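Local coordinates for BLUF domain-containing protein (Acinetobacter baumannii, PDB 6W6Z) that binds a flavin mononucleotide in its BLUF domain and probably serves as a blue-light photoreceptor, at residues Arg4-Ser9 with Trp78-Ser83; Ala48-Leu53 with Phe127-Leu132; Gly40-Ala45 with Met94-Arg99; Asp21-Leu26 with Thr138-Val143. All coordinates share one frame; numbering follows the deposited sequence.

In the fold
Interactions 1, 2 and 3 share one mixed sheet, whose order runs 73-83, 2-11, 48-54, 39-45, 95-98. Interaction 1 pairs the edge strand 73-83 antiparallel with 2-11 and carries a beta bulge and an arginine-tyrosine bond; interaction 3 pairs the other edge strand, 95-98, parallel with 39-45. Between them, buried interaction 2 lays helix 125-134 on the face turned from the flavin and is wholly apolar. Interaction 4, partly buried and farthest from the centre, ties helix 18-36 to the loop after helix 125-134 with an arginine on a carbonyl. Residues of strands 2-11, 48-54 and 39-45, of helix 18-36, and Met94 all meet the flavin.

Interaction 1: residues Arg4-Ser9 with Trp78-Ser83; sequences RLCYAS and WLCTYS. With FMN (flavin mononucleotide), chain B.
Cys6 CB packs 4.0 Å from Cys80 SG on one face of the antiparallel pair, and Leu125 of helix 125-134 packs on both residues. On the other face Leu5 lies across the pyrrole side of Trp78, with Leu5 CG 3.8 Å from Trp78 NE1, while Phe64 of helix 57-67 packs against Leu5, Tyr7 and Trp78.

The backbone ladder is interrupted here. Leu79 N and Cys80 N both turn to Cys6 O, at 2.9 Å for Leu79 N and more weakly for Cys80 N, which makes a classic beta bulge: Leu79 and Cys80 together stand opposite the single residue Cys6. The indole N-H stays inside its own strand, bonding to Thr81 OG1 in the plane of the ring.

Farther along, Arg4 and Tyr82 exchange two backbone bonds and run their side chains alongside each other. Arg4 CB lies over one face of the Tyr82 ring, 4.2 Å from its centroid, a CH-pi contact. Arg4 CG stands anti to the backbone N (chi1 -178°), and a bend at chi3 (-48°) brings the guanidinium round to the phenol. Arg4 NH1 donates to Tyr82 OH at 2.9 Å, with the oxygen in the guanidinium plane. Arg4 NH2 forms a salt bridge with Glu54 OE2 and also bonds to Glu86 O.

Tyr7, across from Trp78, sends its hydroxyl away to Gln51 OE1, with Tyr7 OH 3.5 Å from FMN C7M. This tyrosine-glutamine-flavin arrangement is the BLUF signature, and its tyrosine lies on strand 2-11 right next to the bulge; at the polar edge, Glu54 probably balances the charge of the buried Arg4.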
# COMPACT_ATOMS: atom_id res chain seq x y z
N ARG A 4 2.91 -11.07 -6.49
CA ARG A 4 3.05 -9.76 -5.85
C ARG A 4 2.72 -8.70 -6.91
O ARG A 4 3.29 -8.76 -8.00
CB ARG A 4 4.46 -9.61 -5.28
CG ARG A 4 4.65 -8.28 -4.57
CD ARG A 4 5.82 -8.20 -3.62
NE ARG A 4 5.80 -9.37 -2.76
CZ ARG A 4 6.69 -10.35 -2.78
NH1 ARG A 4 7.75 -10.26 -3.57
NH2 ARG A 4 6.55 -11.39 -1.98
N LEU A 5 1.86 -7.75 -6.59
CA LEU A 5 1.48 -6.64 -7.50
C LEU A 5 1.77 -5.35 -6.75
O LEU A 5 1.30 -5.21 -5.60
CB LEU A 5 -0.00 -6.74 -7.89
CG LEU A 5 -0.48 -5.70 -8.92
CD1 LEU A 5 -1.62 -6.26 -9.77
CD2 LEU A 5 -0.87 -4.38 -8.27
N CYS A 6 2.48 -4.43 -7.39
CA CYS A 6 2.89 -3.15 -6.78
C CYS A 6 2.38 -2.02 -7.66
O CYS A 6 2.50 -2.12 -8.90
CB CYS A 6 4.41 -3.02 -6.59
SG CYS A 6 5.13 -4.32 -5.56
N TYR A 7 1.90 -0.96 -7.05
CA TYR A 7 1.50 0.26 -7.77
C TYR A 7 1.70 1.45 -6.86
O TYR A 7 1.81 1.35 -5.63
CB TYR A 7 0.06 0.12 -8.30
CG TYR A 7 -0.94 0.33 -7.20
CD1 TYR A 7 -1.36 1.61 -6.87
CD2 TYR A 7 -1.38 -0.74 -6.43
CE1 TYR A 7 -2.24 1.81 -5.80
CE2 TYR A 7 -2.28 -0.54 -5.39
CZ TYR A 7 -2.69 0.74 -5.06
OH TYR A 7 -3.51 0.95 -3.99
N ALA A 8 1.74 2.62 -7.49
CA ALA A 8 1.75 3.87 -6.74
C ALA A 8 0.61 4.74 -7.29
O ALA A 8 0.11 4.50 -8.43
CB ALA A 8 3.12 4.52 -6.81
N SER A 9 0.13 5.65 -6.46
CA SER A 9 -1.05 6.51 -6.80
C SER A 9 -0.91 7.86 -6.10
O SER A 9 -0.14 7.98 -5.15
CB SER A 9 -2.36 5.85 -6.41
OG SER A 9 -2.46 5.78 -4.99
N TRP A 78 0.82 1.52 -12.27
CA TRP A 78 1.10 0.07 -12.10
C TRP A 78 2.59 -0.18 -12.32
O TRP A 78 3.10 0.12 -13.42
CB TRP A 78 0.21 -0.72 -13.06
CG TRP A 78 0.29 -2.20 -12.96
CD1 TRP A 78 0.89 -2.95 -12.00
CD2 TRP A 78 -0.39 -3.13 -13.82
NE1 TRP A 78 0.69 -4.28 -12.23
CE2 TRP A 78 -0.10 -4.42 -13.34
CE3 TRP A 78 -1.18 -2.98 -14.96
CZ2 TRP A 78 -0.59 -5.56 -13.98
CZ3 TRP A 78 -1.68 -4.11 -15.58
CH2 TRP A 78 -1.37 -5.38 -15.10
N LEU A 79 3.29 -0.69 -11.31
CA LEU A 79 4.75 -0.86 -11.41
C LEU A 79 5.08 -2.26 -11.90
O LEU A 79 5.88 -2.39 -12.84
CB LEU A 79 5.38 -0.57 -10.05
CG LEU A 79 5.34 0.91 -9.71
CD1 LEU A 79 5.67 1.13 -8.23
CD2 LEU A 79 6.31 1.65 -10.61
N CYS A 80 4.51 -3.28 -11.30
CA CYS A 80 4.86 -4.65 -11.72
C CYS A 80 3.88 -5.62 -11.11
O CYS A 80 3.22 -5.28 -10.11
CB CYS A 80 6.26 -5.03 -11.29
SG CYS A 80 6.46 -4.87 -9.50
N THR A 81 3.83 -6.79 -11.73
CA THR A 81 3.23 -8.01 -11.17
C THR A 81 4.22 -9.15 -11.40
O THR A 81 4.67 -9.24 -12.53
CB THR A 81 1.91 -8.37 -11.85
OG1 THR A 81 1.12 -7.17 -11.90
CG2 THR A 81 1.24 -9.49 -11.11
N TYR A 82 4.50 -9.97 -10.40
CA TYR A 82 5.38 -11.14 -10.66
C TYR A 82 5.01 -12.28 -9.73
O TYR A 82 4.44 -12.06 -8.67
CB TYR A 82 6.83 -10.68 -10.54
CG TYR A 82 7.23 -10.06 -9.24
CD1 TYR A 82 7.16 -8.70 -9.03
CD2 TYR A 82 7.70 -10.84 -8.20
CE1 TYR A 82 7.55 -8.14 -7.82
CE2 TYR A 82 8.09 -10.30 -6.98
CZ TYR A 82 8.02 -8.93 -6.79
OH TYR A 82 8.39 -8.36 -5.60
N SER A 83 5.38 -13.49 -10.15
CA SER A 83 5.32 -14.72 -9.33
C SER A 83 6.20 -14.56 -8.08
O SER A 83 7.37 -14.12 -8.23
CB SER A 83 5.77 -15.90 -10.15
OG SER A 83 5.73 -17.06 -9.33
N1 FMN B . -9.46 -2.77 -0.28
C2 FMN B . -9.12 -4.02 0.07
O2 FMN B . -10.05 -4.87 0.19
N3 FMN B . -7.83 -4.41 0.15
C4 FMN B . -6.80 -3.56 -0.02
O4 FMN B . -5.63 -3.90 0.10
C4A FMN B . -7.10 -2.17 -0.33
N5 FMN B . -6.17 -1.25 -0.50
C5A FMN B . -6.55 -0.00 -0.85
C6 FMN B . -5.56 0.94 -1.02
C7 FMN B . -5.88 2.23 -1.41
C7M FMN B . -4.75 3.21 -1.56
C8 FMN B . -7.28 2.67 -1.51
C8M FMN B . -7.56 4.12 -1.90
C9 FMN B . -8.27 1.72 -1.35
C9A FMN B . -7.94 0.42 -0.99
N10 FMN B . -8.92 -0.55 -0.75
C10 FMN B . -8.52 -1.84 -0.45
C1' FMN B . -10.39 -0.26 -0.83
C2' FMN B . -11.08 -0.63 -2.12
O2' FMN B . -10.73 0.34 -3.12
C3' FMN B . -12.61 -0.60 -1.86
O3' FMN B . -13.00 0.59 -1.15
C4' FMN B . -13.10 -1.73 -0.98
O4' FMN B . -12.67 -2.99 -1.53
C5' FMN B . -14.65 -1.73 -0.91
O5' FMN B . -15.29 -1.95 -2.18
P FMN B . -16.92 -2.09 -2.37
O1P FMN B . -17.34 -0.68 -2.71
O2P FMN B . -17.00 -3.10 -3.51
O3P FMN B . -17.49 -2.57 -1.06

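Interaction 2: residues Ala48-Leu53 with Phe127-Leu132; sequences AFFQCL and FFLNEL. With FMN (flavin mononucleotide), chain B.
Phe50 offers one face of its ring to the edge of Phe128, whose CE2 sits 3.7 Å from Phe50 CG. The planes stand at 88° and the centroids 5.2 Å apart, a T-shaped stack in which Phe128 comes down toward the rim of its partner and not over the middle. Phe50 already leaves the strand on the helix side, and with chi1 at 168° its ring swings away from its own backbone N.

Two leucines of the helix complete the surround. Leu132 CD1 comes to 3.7 Å from Phe50 CD1, and Leu129 CD2 meets the far part of the same ring, 3.9 Å from CE1 of Phe50. The same Leu129 methyl also reaches back to the next inward-facing residue of the strand, 4.0 Å from Cys52 CB. One branch of each leucine does the touching, and the contact is apolar throughout.

Alternation along the strand turns Phe49, Gln51 and Leu53 to the other face, where the flavin lies. Gln51 NE2 donates to FMN N5 at 3.0 Å and weakly to FMN O4. The methyl FMN C7M stands over the centre of the Phe49 ring.

The strand runs between 2-11 and 39-45 in the sheet, and segment 127-132 crosses segment 48-53 at 85°. Phe128 also meets Tyr43 edge-to-face, and Leu132 packs on Val41 and Tyr43, so the helix spans neighbouring strands.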
# COMPACT_ATOMS: atom_id res chain seq x y z
N ALA A 48 0.55 10.77 -1.47
CA ALA A 48 0.64 9.66 -2.44
C ALA A 48 0.74 8.33 -1.71
O ALA A 48 1.13 8.33 -0.52
CB ALA A 48 1.82 9.89 -3.37
N PHE A 49 0.36 7.27 -2.40
CA PHE A 49 0.41 5.89 -1.88
C PHE A 49 1.37 5.03 -2.69
O PHE A 49 1.58 5.19 -3.89
CB PHE A 49 -0.97 5.25 -1.95
CG PHE A 49 -2.04 5.90 -1.13
CD1 PHE A 49 -2.11 5.66 0.25
CD2 PHE A 49 -3.02 6.69 -1.72
CE1 PHE A 49 -3.15 6.19 1.00
CE2 PHE A 49 -4.02 7.26 -0.95
CZ PHE A 49 -4.10 6.99 0.41
N PHE A 50 1.85 4.00 -2.04
CA PHE A 50 2.51 2.85 -2.68
C PHE A 50 1.86 1.64 -2.05
O PHE A 50 1.69 1.69 -0.83
CB PHE A 50 4.02 2.85 -2.49
CG PHE A 50 4.64 1.54 -2.91
CD1 PHE A 50 4.62 0.42 -2.07
CD2 PHE A 50 5.13 1.38 -4.19
CE1 PHE A 50 5.13 -0.80 -2.49
CE2 PHE A 50 5.68 0.16 -4.61
CZ PHE A 50 5.65 -0.93 -3.77
N GLN A 51 1.41 0.69 -2.84
CA GLN A 51 0.86 -0.54 -2.24
C GLN A 51 1.47 -1.76 -2.91
O GLN A 51 1.65 -1.78 -4.14
CB GLN A 51 -0.66 -0.56 -2.30
CG GLN A 51 -1.24 -1.66 -1.45
CD GLN A 51 -2.75 -1.64 -1.39
OE1 GLN A 51 -3.41 -1.34 -2.39
NE2 GLN A 51 -3.29 -1.91 -0.21
N CYS A 52 1.69 -2.79 -2.11
CA CYS A 52 2.05 -4.13 -2.63
C CYS A 52 1.00 -5.11 -2.12
O CYS A 52 0.66 -5.04 -0.92
CB CYS A 52 3.50 -4.39 -2.22
SG CYS A 52 3.95 -6.13 -2.17
N LEU A 53 0.40 -5.89 -3.03
CA LEU A 53 -0.58 -6.95 -2.74
C LEU A 53 0.07 -8.30 -3.03
O LEU A 53 0.67 -8.44 -4.12
CB LEU A 53 -1.82 -6.76 -3.61
CG LEU A 53 -2.52 -5.40 -3.53
CD1 LEU A 53 -3.60 -5.28 -4.59
CD2 LEU A 53 -3.10 -5.19 -2.14
N PHE A 127 15.16 -2.29 -2.78
CA PHE A 127 15.44 -1.57 -1.50
C PHE A 127 14.14 -1.12 -0.84
O PHE A 127 14.04 -1.24 0.39
CB PHE A 127 16.33 -0.35 -1.72
N PHE A 128 13.18 -0.60 -1.62
CA PHE A 128 11.96 0.02 -1.04
C PHE A 128 11.09 -1.02 -0.36
O PHE A 128 10.65 -0.73 0.78
CB PHE A 128 11.13 0.81 -2.04
CG PHE A 128 10.09 1.71 -1.41
CD1 PHE A 128 10.46 2.74 -0.55
CD2 PHE A 128 8.74 1.53 -1.69
CE1 PHE A 128 9.50 3.58 0.00
CE2 PHE A 128 7.79 2.37 -1.14
CZ PHE A 128 8.17 3.41 -0.32
N LEU A 129 10.83 -2.16 -0.98
CA LEU A 129 10.06 -3.23 -0.32
C LEU A 129 10.78 -3.66 0.96
O LEU A 129 10.10 -3.88 1.99
CB LEU A 129 9.85 -4.40 -1.27
CG LEU A 129 8.84 -4.21 -2.37
CD1 LEU A 129 8.78 -5.45 -3.27
CD2 LEU A 129 7.45 -3.90 -1.81
N ASN A 130 12.11 -3.77 0.93
CA ASN A 130 12.86 -4.23 2.12
C ASN A 130 12.66 -3.20 3.23
O ASN A 130 12.41 -3.63 4.37
CB ASN A 130 14.33 -4.53 1.83
CG ASN A 130 15.05 -4.88 3.11
OD1 ASN A 130 14.90 -5.98 3.65
ND2 ASN A 130 15.76 -3.90 3.66
N GLU A 131 12.70 -1.90 2.92
CA GLU A 131 12.48 -0.81 3.90
C GLU A 131 11.06 -0.93 4.46
O GLU A 131 10.88 -0.73 5.67
CB GLU A 131 12.70 0.59 3.31
CG GLU A 131 14.15 0.95 3.06
CD GLU A 131 15.06 0.87 4.28
OE1 GLU A 131 16.17 0.29 4.15
OE2 GLU A 131 14.63 1.31 5.39
N LEU A 132 10.08 -1.26 3.62
CA LEU A 132 8.67 -1.39 4.09
C LEU A 132 8.53 -2.62 4.98
O LEU A 132 7.74 -2.56 5.94
CB LEU A 132 7.73 -1.47 2.89
CG LEU A 132 7.61 -0.22 2.02
CD1 LEU A 132 6.51 -0.44 0.98
CD2 LEU A 132 7.32 1.02 2.84
N1 FMN B . -9.46 -2.77 -0.28
C2 FMN B . -9.12 -4.02 0.07
O2 FMN B . -10.05 -4.87 0.19
N3 FMN B . -7.83 -4.41 0.15
C4 FMN B . -6.80 -3.56 -0.02
O4 FMN B . -5.63 -3.90 0.10
C4A FMN B . -7.10 -2.17 -0.33
N5 FMN B . -6.17 -1.25 -0.50
C5A FMN B . -6.55 -0.00 -0.85
C6 FMN B . -5.56 0.94 -1.02
C7 FMN B . -5.88 2.23 -1.41
C7M FMN B . -4.75 3.21 -1.56
C8 FMN B . -7.28 2.67 -1.51
C8M FMN B . -7.56 4.12 -1.90
C9 FMN B . -8.27 1.72 -1.35
C9A FMN B . -7.94 0.42 -0.99
N10 FMN B . -8.92 -0.55 -0.75
C10 FMN B . -8.52 -1.84 -0.45
C1' FMN B . -10.39 -0.26 -0.83
C2' FMN B . -11.08 -0.63 -2.12
O2' FMN B . -10.73 0.34 -3.12
C3' FMN B . -12.61 -0.60 -1.86
O3' FMN B . -13.00 0.59 -1.15
C4' FMN B . -13.10 -1.73 -0.98
O4' FMN B . -12.67 -2.99 -1.53
C5' FMN B . -14.65 -1.73 -0.91
O5' FMN B . -15.29 -1.95 -2.18
P FMN B . -16.92 -2.09 -2.37
O1P FMN B . -17.34 -0.68 -2.71
O2P FMN B . -17.00 -3.10 -3.51
O3P FMN B . -17.49 -2.57 -1.06

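Interaction 3: residues Gly40-Ala45 with Met94-Arg99; sequences GVLYYA and MKYVQR
Gly40, Leu42 and Tyr44 bond to Lys95 and Val97 to form a parallel ladder. Lys95 N donates to Gly40 O at 2.9 Å and Leu42 N to Lys95 O at 2.8 Å; Val97 N then reaches Leu42 O, and Tyr44 N reaches Val97 O. Beyond these, a water bridges the strands by donating to Tyr44 O and accepting from Arg99 N.

Apolar contacts line both faces. Val41 CG2 and Val97 CG2 meet at 3.8 Å beneath helix 125-134, where Leu132 touches Val97. On the flavin face, Tyr44 and Tyr96 lie side by side, and Tyr44 CB is 3.9 Å from Tyr96 CE1, at the edge of the Tyr96 ring. Met94, bent at chi2 (47°) and chi3 (54°), brings Met94 SD to 3.3 Å from Val41 C and 3.9 Å from Leu42 CB, and itself touches the flavin, Gln51 and Asn33.

Charged ends find partners farther off: Lys95 NZ bonds to Leu132 O and Ala135 O, and Arg99 forms salt bridges with Glu104 and Asp46.

Strand 95-98 is an outermost strand of the sheet, beside 39-45; Tyr96 packs against Leu22 of helix 18-36 on one face, while helix 125-134 covers the other.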
# COMPACT_ATOMS: atom_id res chain seq x y z
N GLY A 40 0.01 -7.75 2.38
CA GLY A 40 0.77 -6.67 1.74
C GLY A 40 1.05 -5.50 2.63
O GLY A 40 0.99 -5.58 3.89
N VAL A 41 1.37 -4.39 1.97
CA VAL A 41 1.77 -3.17 2.71
C VAL A 41 1.29 -1.96 1.92
O VAL A 41 1.34 -2.00 0.70
CB VAL A 41 3.29 -3.15 2.94
CG1 VAL A 41 4.06 -3.32 1.64
CG2 VAL A 41 3.72 -1.89 3.69
N LEU A 42 0.87 -0.95 2.67
CA LEU A 42 0.40 0.36 2.16
C LEU A 42 1.32 1.37 2.78
O LEU A 42 1.39 1.40 4.00
CB LEU A 42 -1.06 0.62 2.56
CG LEU A 42 -1.65 1.91 1.98
CD1 LEU A 42 -1.70 1.84 0.45
CD2 LEU A 42 -3.04 2.19 2.53
N TYR A 43 1.99 2.16 1.94
CA TYR A 43 2.86 3.28 2.37
C TYR A 43 2.11 4.53 1.96
O TYR A 43 1.61 4.60 0.84
CB TYR A 43 4.23 3.19 1.70
CG TYR A 43 5.07 4.45 1.74
CD1 TYR A 43 5.82 4.77 2.85
CD2 TYR A 43 5.16 5.28 0.64
CE1 TYR A 43 6.65 5.89 2.86
CE2 TYR A 43 5.92 6.44 0.65
CZ TYR A 43 6.69 6.73 1.77
OH TYR A 43 7.49 7.85 1.80
N TYR A 44 2.08 5.51 2.83
CA TYR A 44 1.50 6.84 2.53
C TYR A 44 2.52 7.90 2.89
O TYR A 44 3.00 7.88 4.04
CB TYR A 44 0.20 7.09 3.31
CG TYR A 44 -0.33 8.47 3.06
CD1 TYR A 44 -0.93 8.79 1.85
CD2 TYR A 44 -0.06 9.51 3.94
CE1 TYR A 44 -1.33 10.09 1.56
CE2 TYR A 44 -0.49 10.80 3.69
CZ TYR A 44 -1.08 11.10 2.48
OH TYR A 44 -1.47 12.39 2.20
N ALA A 45 2.78 8.83 1.99
CA ALA A 45 3.57 10.04 2.30
C ALA A 45 3.35 11.07 1.21
O ALA A 45 3.04 10.69 0.04
CB ALA A 45 5.03 9.67 2.39
N MET A 94 -2.88 -6.12 5.81
CA MET A 94 -2.36 -4.88 5.16
C MET A 94 -1.55 -4.06 6.17
O MET A 94 -2.17 -3.35 6.98
CB MET A 94 -3.49 -4.01 4.62
CG MET A 94 -2.98 -2.86 3.78
SD MET A 94 -1.73 -3.27 2.52
CE MET A 94 -2.59 -4.58 1.65
N LYS A 95 -0.23 -4.15 6.08
CA LYS A 95 0.69 -3.37 6.92
C LYS A 95 0.52 -1.91 6.51
O LYS A 95 0.33 -1.65 5.33
CB LYS A 95 2.15 -3.81 6.73
CG LYS A 95 3.14 -3.18 7.69
CD LYS A 95 4.55 -3.61 7.46
CE LYS A 95 5.47 -3.24 8.60
NZ LYS A 95 6.84 -3.73 8.37
N TYR A 96 0.65 -1.01 7.46
CA TYR A 96 0.67 0.43 7.18
C TYR A 96 2.01 0.99 7.60
O TYR A 96 2.38 0.85 8.78
CB TYR A 96 -0.47 1.12 7.90
CG TYR A 96 -0.56 2.58 7.55
CD1 TYR A 96 -0.68 2.99 6.23
CD2 TYR A 96 -0.49 3.55 8.51
CE1 TYR A 96 -0.78 4.32 5.88
CE2 TYR A 96 -0.60 4.89 8.18
CZ TYR A 96 -0.71 5.28 6.86
OH TYR A 96 -0.80 6.61 6.54
N VAL A 97 2.67 1.69 6.67
CA VAL A 97 3.97 2.38 6.92
C VAL A 97 3.89 3.82 6.43
O VAL A 97 3.43 4.07 5.32
CB VAL A 97 5.10 1.62 6.21
CG1 VAL A 97 6.45 2.25 6.44
CG2 VAL A 97 5.11 0.17 6.62
N GLN A 98 4.36 4.76 7.24
CA GLN A 98 4.46 6.18 6.82
C GLN A 98 5.94 6.53 6.71
O GLN A 98 6.75 5.67 6.92
CB GLN A 98 3.70 7.09 7.78
CG GLN A 98 2.19 6.83 7.75
CD GLN A 98 1.39 7.89 8.46
OE1 GLN A 98 0.20 8.08 8.15
NE2 GLN A 98 2.02 8.57 9.40
N ARG A 99 6.23 7.76 6.28
CA ARG A 99 7.61 8.29 6.16
C ARG A 99 8.37 8.09 7.48
O ARG A 99 7.84 8.40 8.58
CB ARG A 99 7.55 9.78 5.84
CG ARG A 99 8.01 10.17 4.46
CD ARG A 99 7.75 11.65 4.25
NE ARG A 99 8.60 12.51 5.05
CZ ARG A 99 8.58 13.83 4.96
NH1 ARG A 99 7.71 14.41 4.15
NH2 ARG A 99 9.38 14.57 5.72
O HOH W 1 3.96 9.63 5.84

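Interaction 4: residues Asp21-Leu26 with Thr138-Val143; sequences DLRDIL and TKMNTV. With FMN (flavin mononucleotide), chain B.
Arg23 holds the backbone oxygen of Asn141 with two nitrogens at once. Arg23 NH1 lies 2.8 Å and Arg23 NE 3.0 Å from Asn141 O, a side-on grip on a single acceptor that sits at the guanidinium edge, near its plane. The two donors approach differently: NH1 comes nearly straight on to the carbonyl, whereas NE is tilted 35° from the carbonyl plane. A bend at chi3 (84°) turns the guanidinium so that this edge faces the loop.

Beside this polar grip lies an apolar patch. Met140, bent at both chi2 and chi3, lies transverse to Leu26, with Met140 CG 3.9 Å from Leu26 CD1. The methyl end continues to the preceding turn of the helix, with Met140 CE 4.0 Å from Leu22 CB. Thr142 turns its methyl inward, with Thr142 CG2 standing 3.6 Å from Arg23 O and also touching Leu26 CB.

Tyr96 of strand 95-98 backs this layer, packing on Leu26 and Met140, and the backbone of Thr138 bonds to that of Tyr96. Ile25 points to another side of the helix, where Ile25 CD1 is 3.7 Å from FMN C8M.

The two donors converging on Asn141 O probably polarise that carbonyl and fix the direction in which it points, while the methionine and leucines give an apolar surface beside it; the loop is thus fastened to the helix on the side turned from the flavin.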
# COMPACT_ATOMS: atom_id res chain seq x y z
N ASP A 21 -9.98 8.96 5.90
CA ASP A 21 -9.76 8.15 4.66
C ASP A 21 -8.74 7.04 4.92
O ASP A 21 -9.02 5.90 4.58
CB ASP A 21 -9.32 9.01 3.47
CG ASP A 21 -10.46 9.74 2.77
OD1 ASP A 21 -11.61 9.48 3.11
OD2 ASP A 21 -10.15 10.53 1.84
N LEU A 22 -7.62 7.36 5.56
CA LEU A 22 -6.57 6.36 5.86
C LEU A 22 -7.15 5.30 6.81
O LEU A 22 -6.93 4.12 6.56
CB LEU A 22 -5.36 7.07 6.50
CG LEU A 22 -4.60 8.03 5.57
CD1 LEU A 22 -3.54 8.78 6.34
CD2 LEU A 22 -3.95 7.28 4.43
N ARG A 23 -7.84 5.71 7.87
CA ARG A 23 -8.44 4.73 8.82
C ARG A 23 -9.46 3.85 8.08
O ARG A 23 -9.43 2.61 8.26
CB ARG A 23 -9.02 5.47 10.02
CG ARG A 23 -7.97 6.17 10.86
CD ARG A 23 -8.55 7.15 11.88
NE ARG A 23 -8.95 6.50 13.10
CZ ARG A 23 -9.55 7.12 14.13
NH1 ARG A 23 -9.90 6.40 15.20
NH2 ARG A 23 -9.73 8.43 14.11
N ASP A 24 -10.29 4.44 7.24
CA ASP A 24 -11.31 3.70 6.42
C ASP A 24 -10.64 2.71 5.46
O ASP A 24 -11.02 1.48 5.42
CB ASP A 24 -12.19 4.65 5.63
CG ASP A 24 -13.29 5.35 6.44
OD1 ASP A 24 -13.55 4.94 7.56
OD2 ASP A 24 -13.84 6.30 5.92
N ILE A 25 -9.63 3.17 4.73
CA ILE A 25 -8.88 2.27 3.79
C ILE A 25 -8.33 1.05 4.55
O ILE A 25 -8.51 -0.08 4.10
CB ILE A 25 -7.79 3.07 3.08
CG1 ILE A 25 -8.39 4.11 2.12
CG2 ILE A 25 -6.82 2.14 2.38
CD1 ILE A 25 -7.39 5.13 1.62
N LEU A 26 -7.64 1.26 5.67
CA LEU A 26 -7.03 0.13 6.43
C LEU A 26 -8.11 -0.78 7.03
O LEU A 26 -7.91 -2.03 7.05
CB LEU A 26 -6.10 0.70 7.50
CG LEU A 26 -4.87 1.42 6.96
CD1 LEU A 26 -4.16 2.14 8.10
CD2 LEU A 26 -3.94 0.45 6.24
N THR A 138 3.04 1.72 11.37
CA THR A 138 2.38 2.93 11.92
C THR A 138 1.00 2.53 12.46
O THR A 138 0.13 2.11 11.65
CB THR A 138 2.30 4.05 10.88
OG1 THR A 138 3.64 4.32 10.44
CG2 THR A 138 1.61 5.28 11.41
N LYS A 139 0.77 2.65 13.77
CA LYS A 139 -0.55 2.32 14.38
C LYS A 139 -1.53 3.43 14.04
O LYS A 139 -1.11 4.61 14.14
CB LYS A 139 -0.43 2.17 15.90
N MET A 140 -2.78 3.11 13.69
CA MET A 140 -3.77 4.14 13.26
C MET A 140 -5.12 4.10 14.02
O MET A 140 -5.98 4.99 13.71
CB MET A 140 -4.02 3.98 11.76
CG MET A 140 -2.79 4.39 10.97
SD MET A 140 -2.38 6.15 11.17
CE MET A 140 -3.65 6.88 10.14
N ASN A 141 -5.33 3.18 14.96
CA ASN A 141 -6.58 3.16 15.78
C ASN A 141 -7.78 3.02 14.85
O ASN A 141 -8.52 4.00 14.68
CB ASN A 141 -6.80 4.43 16.61
CG ASN A 141 -5.76 4.66 17.68
OD1 ASN A 141 -5.49 3.78 18.48
ND2 ASN A 141 -5.19 5.85 17.70
N THR A 142 -7.91 1.88 14.20
CA THR A 142 -9.00 1.62 13.25
C THR A 142 -10.07 0.81 14.00
O THR A 142 -9.69 -0.02 14.85
CB THR A 142 -8.49 0.91 11.99
OG1 THR A 142 -7.83 -0.30 12.36
CG2 THR A 142 -7.52 1.76 11.20
N VAL A 143 -11.34 1.07 13.68
CA VAL A 143 -12.50 0.35 14.26
C VAL A 143 -12.24 -1.15 14.03
O VAL A 143 -11.46 -1.48 13.10
CB VAL A 143 -13.79 0.96 13.65
CG1 VAL A 143 -14.32 0.23 12.44
CG2 VAL A 143 -14.85 1.16 14.71
N1 FMN B . -9.46 -2.77 -0.28
C2 FMN B . -9.12 -4.02 0.07
O2 FMN B . -10.05 -4.87 0.19
N3 FMN B . -7.83 -4.41 0.15
C4 FMN B . -6.80 -3.56 -0.02
O4 FMN B . -5.63 -3.90 0.10
C4A FMN B . -7.10 -2.17 -0.33
N5 FMN B . -6.17 -1.25 -0.50
C5A FMN B . -6.55 -0.00 -0.85
C6 FMN B . -5.56 0.94 -1.02
C7 FMN B . -5.88 2.23 -1.41
C7M FMN B . -4.75 3.21 -1.56
C8 FMN B . -7.28 2.67 -1.51
C8M FMN B . -7.56 4.12 -1.90
C9 FMN B . -8.27 1.72 -1.35
C9A FMN B . -7.94 0.42 -0.99
N10 FMN B . -8.92 -0.55 -0.75
C10 FMN B . -8.52 -1.84 -0.45
C1' FMN B . -10.39 -0.26 -0.83
C2' FMN B . -11.08 -0.63 -2.12
O2' FMN B . -10.73 0.34 -3.12
C3' FMN B . -12.61 -0.60 -1.86
O3' FMN B . -13.00 0.59 -1.15
C4' FMN B . -13.10 -1.73 -0.98
O4' FMN B . -12.67 -2.99 -1.53
C5' FMN B . -14.65 -1.73 -0.91
O5' FMN B . -15.29 -1.95 -2.18
P FMN B . -16.92 -2.09 -2.37
O1P FMN B . -17.34 -0.68 -2.71
O2P FMN B . -17.00 -3.10 -3.51
O3P FMN B . -17.49 -2.57 -1.06